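Local coordinates for protein histidine--tRNA ligase (PDB 1H4V) that attaches L-histidine to its cognate tRNA(His) at the expense of ATP, working as a homodimeric class II aminoacyl-tRNA synthetase, at residues Ala107-Arg112 and Gln123-Asn128; Gly167-Arg172 and Tyr263-Ala268. All coordinates share one frame; numbering follows the deposited sequence.

Interaction 1: Ala107-Arg112 and Gln123-Asn128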
# COMPACT_ATOMS: atom_id res chain seq x y z
N ALA A 107 -3.26 2.63 6.86
CA ALA A 107 -3.88 1.46 6.29
C ALA A 107 -2.72 0.59 5.84
O ALA A 107 -1.77 1.09 5.24
CB ALA A 107 -4.75 1.84 5.10
N GLY A 108 -2.77 -0.69 6.13
CA GLY A 108 -1.68 -1.55 5.71
C GLY A 108 -1.80 -2.97 6.19
O GLY A 108 -2.71 -3.31 6.93
N PRO A 109 -0.87 -3.84 5.79
CA PRO A 109 -0.93 -5.24 6.23
C PRO A 109 -0.48 -5.47 7.67
O PRO A 109 0.34 -4.72 8.20
CB PRO A 109 -0.01 -5.94 5.22
CG PRO A 109 1.00 -4.90 4.93
CD PRO A 109 0.14 -3.67 4.74
N MET A 110 -1.06 -6.49 8.30
CA MET A 110 -0.73 -6.90 9.65
C MET A 110 -0.45 -8.39 9.53
O MET A 110 -0.90 -9.06 8.60
CB MET A 110 -1.89 -6.69 10.63
CG MET A 110 -2.34 -5.27 10.78
SD MET A 110 -1.09 -4.21 11.49
CE MET A 110 -1.76 -2.53 11.13
N PHE A 111 0.28 -8.92 10.50
CA PHE A 111 0.69 -10.31 10.48
C PHE A 111 0.38 -11.00 11.78
O PHE A 111 0.73 -10.54 12.86
CB PHE A 111 2.17 -10.34 10.12
CG PHE A 111 2.46 -9.64 8.83
CD1 PHE A 111 2.27 -10.29 7.61
CD2 PHE A 111 2.82 -8.29 8.82
CE1 PHE A 111 2.45 -9.62 6.40
CE2 PHE A 111 2.99 -7.61 7.62
CZ PHE A 111 2.81 -8.27 6.40
N ARG A 112 -0.30 -12.13 11.64
CA ARG A 112 -0.78 -12.96 12.74
C ARG A 112 -0.25 -14.37 12.44
O ARG A 112 -0.44 -14.88 11.34
CB ARG A 112 -2.31 -12.96 12.70
CG ARG A 112 -3.05 -13.40 13.95
CD ARG A 112 -4.51 -12.92 13.88
NE ARG A 112 -5.28 -13.62 12.85
CZ ARG A 112 -6.38 -13.12 12.27
NH1 ARG A 112 -6.84 -11.92 12.62
NH2 ARG A 112 -7.06 -13.82 11.38
N GLN A 123 -2.10 -12.91 7.07
CA GLN A 123 -1.78 -11.56 6.59
C GLN A 123 -3.12 -10.93 6.30
O GLN A 123 -3.88 -11.42 5.46
CB GLN A 123 -0.94 -11.51 5.30
CG GLN A 123 -0.64 -10.03 4.92
CD GLN A 123 0.21 -9.81 3.66
OE1 GLN A 123 1.21 -10.48 3.44
NE2 GLN A 123 -0.18 -8.84 2.86
N PHE A 124 -3.45 -9.87 7.02
CA PHE A 124 -4.71 -9.18 6.77
C PHE A 124 -4.38 -7.70 6.70
O PHE A 124 -3.24 -7.31 6.91
CB PHE A 124 -5.74 -9.47 7.88
CG PHE A 124 -5.24 -9.19 9.29
CD1 PHE A 124 -5.61 -8.03 9.95
CD2 PHE A 124 -4.43 -10.11 9.95
CE1 PHE A 124 -5.18 -7.78 11.25
CE2 PHE A 124 -3.99 -9.88 11.26
CZ PHE A 124 -4.37 -8.70 11.91
N HIS A 125 -5.37 -6.89 6.37
CA HIS A 125 -5.16 -5.45 6.28
C HIS A 125 -6.13 -4.72 7.18
O HIS A 125 -7.28 -5.14 7.36
CB HIS A 125 -5.35 -4.98 4.84
CG HIS A 125 -4.43 -5.64 3.86
ND1 HIS A 125 -4.58 -6.95 3.46
CD2 HIS A 125 -3.32 -5.19 3.24
CE1 HIS A 125 -3.60 -7.28 2.64
NE2 HIS A 125 -2.82 -6.22 2.49
N GLN A 126 -5.67 -3.65 7.79
CA GLN A 126 -6.58 -2.90 8.62
C GLN A 126 -6.30 -1.43 8.52
O GLN A 126 -5.22 -1.01 8.10
CB GLN A 126 -6.53 -3.36 10.09
CG GLN A 126 -5.21 -3.35 10.79
CD GLN A 126 -5.36 -3.65 12.29
OE1 GLN A 126 -6.06 -4.60 12.68
NE2 GLN A 126 -4.72 -2.85 13.13
N VAL A 127 -7.32 -0.65 8.86
CA VAL A 127 -7.19 0.80 8.86
C VAL A 127 -7.10 1.21 10.31
O VAL A 127 -7.88 0.74 11.13
CB VAL A 127 -8.42 1.46 8.21
CG1 VAL A 127 -8.40 2.96 8.48
CG2 VAL A 127 -8.42 1.18 6.70
N ASN A 128 -6.14 2.06 10.63
CA ASN A 128 -5.98 2.52 12.01
C ASN A 128 -6.14 4.01 12.09
O ASN A 128 -5.71 4.74 11.20
CB ASN A 128 -4.60 2.16 12.58
CG ASN A 128 -4.51 0.72 13.04
OD1 ASN A 128 -4.29 -0.19 12.24
ND2 ASN A 128 -4.67 0.51 14.33

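Interaction 2: Gly167-Arg172 and Tyr263-Ala268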
# COMPACT_ATOMS: atom_id res chain seq x y z
N GLY A 167 -12.21 1.73 33.12
CA GLY A 167 -11.78 2.56 34.24
C GLY A 167 -10.32 2.98 34.33
O GLY A 167 -9.54 2.77 33.41
N ASP A 168 -9.96 3.59 35.45
CA ASP A 168 -8.59 4.02 35.68
C ASP A 168 -7.83 2.88 36.35
O ASP A 168 -8.43 2.00 36.96
CB ASP A 168 -8.57 5.27 36.56
CG ASP A 168 -9.27 6.46 35.90
OD1 ASP A 168 -9.16 6.60 34.67
OD2 ASP A 168 -9.92 7.25 36.62
N PRO A 169 -6.49 2.88 36.25
CA PRO A 169 -5.68 1.82 36.86
C PRO A 169 -5.96 1.49 38.33
O PRO A 169 -5.78 0.34 38.75
CB PRO A 169 -4.24 2.29 36.62
CG PRO A 169 -4.37 3.77 36.46
CD PRO A 169 -5.63 3.90 35.65
N GLU A 170 -6.42 2.47 39.10
CA GLU A 170 -6.73 2.23 40.51
C GLU A 170 -8.04 1.43 40.55
O GLU A 170 -8.28 0.63 41.46
CB GLU A 170 -6.91 3.54 41.27
CG GLU A 170 -6.00 4.68 40.81
CD GLU A 170 -6.63 5.53 39.70
OE1 GLU A 170 -7.69 6.16 39.95
OE2 GLU A 170 -6.06 5.58 38.59
N ASP A 171 -8.89 1.65 39.55
CA ASP A 171 -10.16 0.95 39.46
C ASP A 171 -9.89 -0.47 38.99
O ASP A 171 -10.55 -1.42 39.41
CB ASP A 171 -11.10 1.63 38.45
CG ASP A 171 -11.38 3.08 38.79
OD1 ASP A 171 -11.40 3.43 39.99
OD2 ASP A 171 -11.61 3.88 37.86
N ARG A 172 -8.92 -0.61 38.10
CA ARG A 172 -8.56 -1.92 37.57
C ARG A 172 -7.87 -2.76 38.64
O ARG A 172 -7.96 -3.99 38.64
CB ARG A 172 -7.66 -1.74 36.34
CG ARG A 172 -8.34 -0.97 35.19
CD ARG A 172 -7.35 -0.70 34.06
NE ARG A 172 -6.75 -1.93 33.57
CZ ARG A 172 -7.26 -2.69 32.61
NH1 ARG A 172 -8.40 -2.34 32.01
NH2 ARG A 172 -6.65 -3.81 32.25
N TYR A 263 -2.37 -1.19 29.98
CA TYR A 263 -2.31 0.16 29.44
C TYR A 263 -3.63 0.68 28.88
O TYR A 263 -3.72 1.85 28.49
CB TYR A 263 -1.18 0.29 28.40
CG TYR A 263 -1.29 -0.59 27.17
CD1 TYR A 263 -2.16 -0.25 26.13
CD2 TYR A 263 -0.49 -1.71 27.02
CE1 TYR A 263 -2.22 -1.01 24.97
CE2 TYR A 263 -0.54 -2.48 25.86
CZ TYR A 263 -1.40 -2.12 24.84
OH TYR A 263 -1.46 -2.87 23.69
N TYR A 264 -4.65 -0.17 28.85
CA TYR A 264 -5.96 0.25 28.36
C TYR A 264 -6.68 0.94 29.50
O TYR A 264 -6.72 0.44 30.62
CB TYR A 264 -6.78 -0.94 27.86
CG TYR A 264 -6.32 -1.47 26.52
CD1 TYR A 264 -5.66 -2.70 26.42
CD2 TYR A 264 -6.52 -0.73 25.36
CE1 TYR A 264 -5.23 -3.18 25.19
CE2 TYR A 264 -6.10 -1.21 24.12
CZ TYR A 264 -5.45 -2.43 24.04
OH TYR A 264 -5.04 -2.91 22.82
N VAL A 265 -7.26 2.10 29.19
CA VAL A 265 -7.95 2.89 30.20
C VAL A 265 -9.26 3.47 29.67
O VAL A 265 -9.42 3.70 28.47
CB VAL A 265 -6.99 4.02 30.69
CG1 VAL A 265 -7.65 5.38 30.59
CG2 VAL A 265 -6.53 3.73 32.11
N ARG A 266 -10.21 3.70 30.58
CA ARG A 266 -11.50 4.27 30.24
C ARG A 266 -12.16 3.68 28.99
O ARG A 266 -12.22 2.47 28.83
CB ARG A 266 -11.39 5.79 30.14
CG ARG A 266 -10.89 6.41 31.44
CD ARG A 266 -10.84 7.93 31.46
NE ARG A 266 -10.31 8.35 32.75
CZ ARG A 266 -10.21 9.61 33.17
NH1 ARG A 266 -10.61 10.61 32.41
NH2 ARG A 266 -9.72 9.85 34.38
N THR A 267 -12.63 4.56 28.11
CA THR A 267 -13.33 4.18 26.88
C THR A 267 -12.88 2.95 26.11
O THR A 267 -11.70 2.74 25.85
CB THR A 267 -13.35 5.35 25.88
OG1 THR A 267 -13.72 6.55 26.56
CG2 THR A 267 -14.37 5.10 24.79
N ALA A 268 -13.86 2.14 25.73
CA ALA A 268 -13.63 0.95 24.92
C ALA A 268 -14.90 0.88 24.09
O ALA A 268 -15.98 1.22 24.58
CB ALA A 268 -13.49 -0.28 25.79

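Interaction 1: Ala107-Arg112 and Gln123-Asn128
The Phe124 ring is held between Met110 of the facing strand and Arg112, the residue just after that strand's end, with Met110 CB over one face, 3.7 Å from the ring centroid as a CH-pi contact, and the Arg112 guanidinium over the opposite face. Both strands belong to the antiparallel hairpin that is motif 2 of class II aminoacyl-tRNA synthetases, whose Phe-Arg-X-Glu signature includes Phe111, Arg112 and Glu114. The guanidinium plane is tilted 26° from the ring plane, and Arg112 NH1 lies over the face near its rim, 3.8 Å from Phe124 CE2; Arg112 NH2 is in a salt bridge with Glu114. Phe124 carries CG between its backbone N and carbonyl carbon (chi1 53°), which swings the ring across to the neighbouring strand. Leucine here would probably take the flat surface from under the Arg112 guanidinium, leaving Glu114 to hold it, and deprive Met110 CB of its ring face. Beside the ring, Met110 crosses Gln126 at about a right angle, CG to CG at 3.5 Å.

Beneath these side chains the backbone register is set by two hydrogen-bonded pairs, Gly108 with Gln126 and Met110 with Phe124; the shortest of the four bonds is Met110 N to Phe124 O at 2.7 Å. The other sheet face carries Ala107, Pro109, Phe111, Gln123, His125 and Val127. There Gln123, extended beyond CG, runs alongside Phe111, and its OE1 meets the ring edge at CE1, 3.3 Å away, while also accepting a hydrogen bond from Ile43 N of the second subunit. His125 ND1 is tied to Glu310, and helix 14-33 packs on Ala107 and Val127. Back on the Met110 face, Gln126 NE2 donates to Asn128 OD1 at 2.8 Å, in the plane of that carbonyl and on a lone pair.

Interaction 2: Gly167-Arg172 and Tyr263-Ala268
Gly167 O receives the backbone N-H of Arg266 in a nearly straight bond of 3.1 Å (172° at the hydrogen), although the donor stands 44° out of the carbonyl plane and thus not on a lone pair. The same oxygen lies 3.4 Å from Val265 CG2, so the valine flanks the bond. A positive phi at Gly167 favours glycine, and Asp171 CB would crowd any side chain there.

At Asp168 the contact becomes ionic. Its OD1 takes Arg266 NE at 2.8 Å through the syn lone pair, and the carboxylate meets the edge of the guanidinium, practically in that group's plane. Two weak bonds from Arg266 NH2 reach OD1 and OD2; the planes are turned 43° apart, so this is an uneven, not a flat bidentate, pairing. Arg266 can deliver NE because its chain runs extended from CG to NE. The guanidinium has a second anion in Glu135, bound at NH1.

Asp168 is also the N-cap of helix 169-183, but its side chain does no capping; its N-H instead goes to Asp171 OD2, three residues on, at 2.9 Å. Through the bonds of Gly167 and Asp168 to Arg266, the start of the helix is joined to the corner at Arg266, where the chain turns into strand 267-272 of the largely antiparallel sheet of the class II catalytic domain, antiparallel to strand 160-165. Tyr263 and Tyr264, just before that corner, end the Arg-Gly-Leu-Asp-Tyr-Tyr signature of histidyl-tRNA synthetases.

Pro169 adds an apolar touch, its CD 3.7 Å from Val265 CG2. One helical turn after Asp168, Arg172 folds back at chi3 and brings a guanidinium face over the carbonyl of Tyr264, with NH1 3.5 Å from O; its NH2 is hydrogen-bonded to Arg259 O.

From the N terminus, the chain passes helix 14-33 and runs up strand 102-111. Interaction 1 then closes a short loop of ten residues as the hairpin returns along strand 123-132, joining its two strands. The chain goes on through helix 137-153 and strand 160-165 before opening interaction 2, whose 90-residue excursion is rich in helix and which joins the start of helix 169-183 to the entry of strand 267-272. The two loops follow in series, neither nested nor crossing. Both contacts reach the same sheet, in which strands 302-308 and 281-287 separate 123-132 from 267-272. Their centres are 26 Å apart and their nearest atoms about 9 Å, so they do not touch.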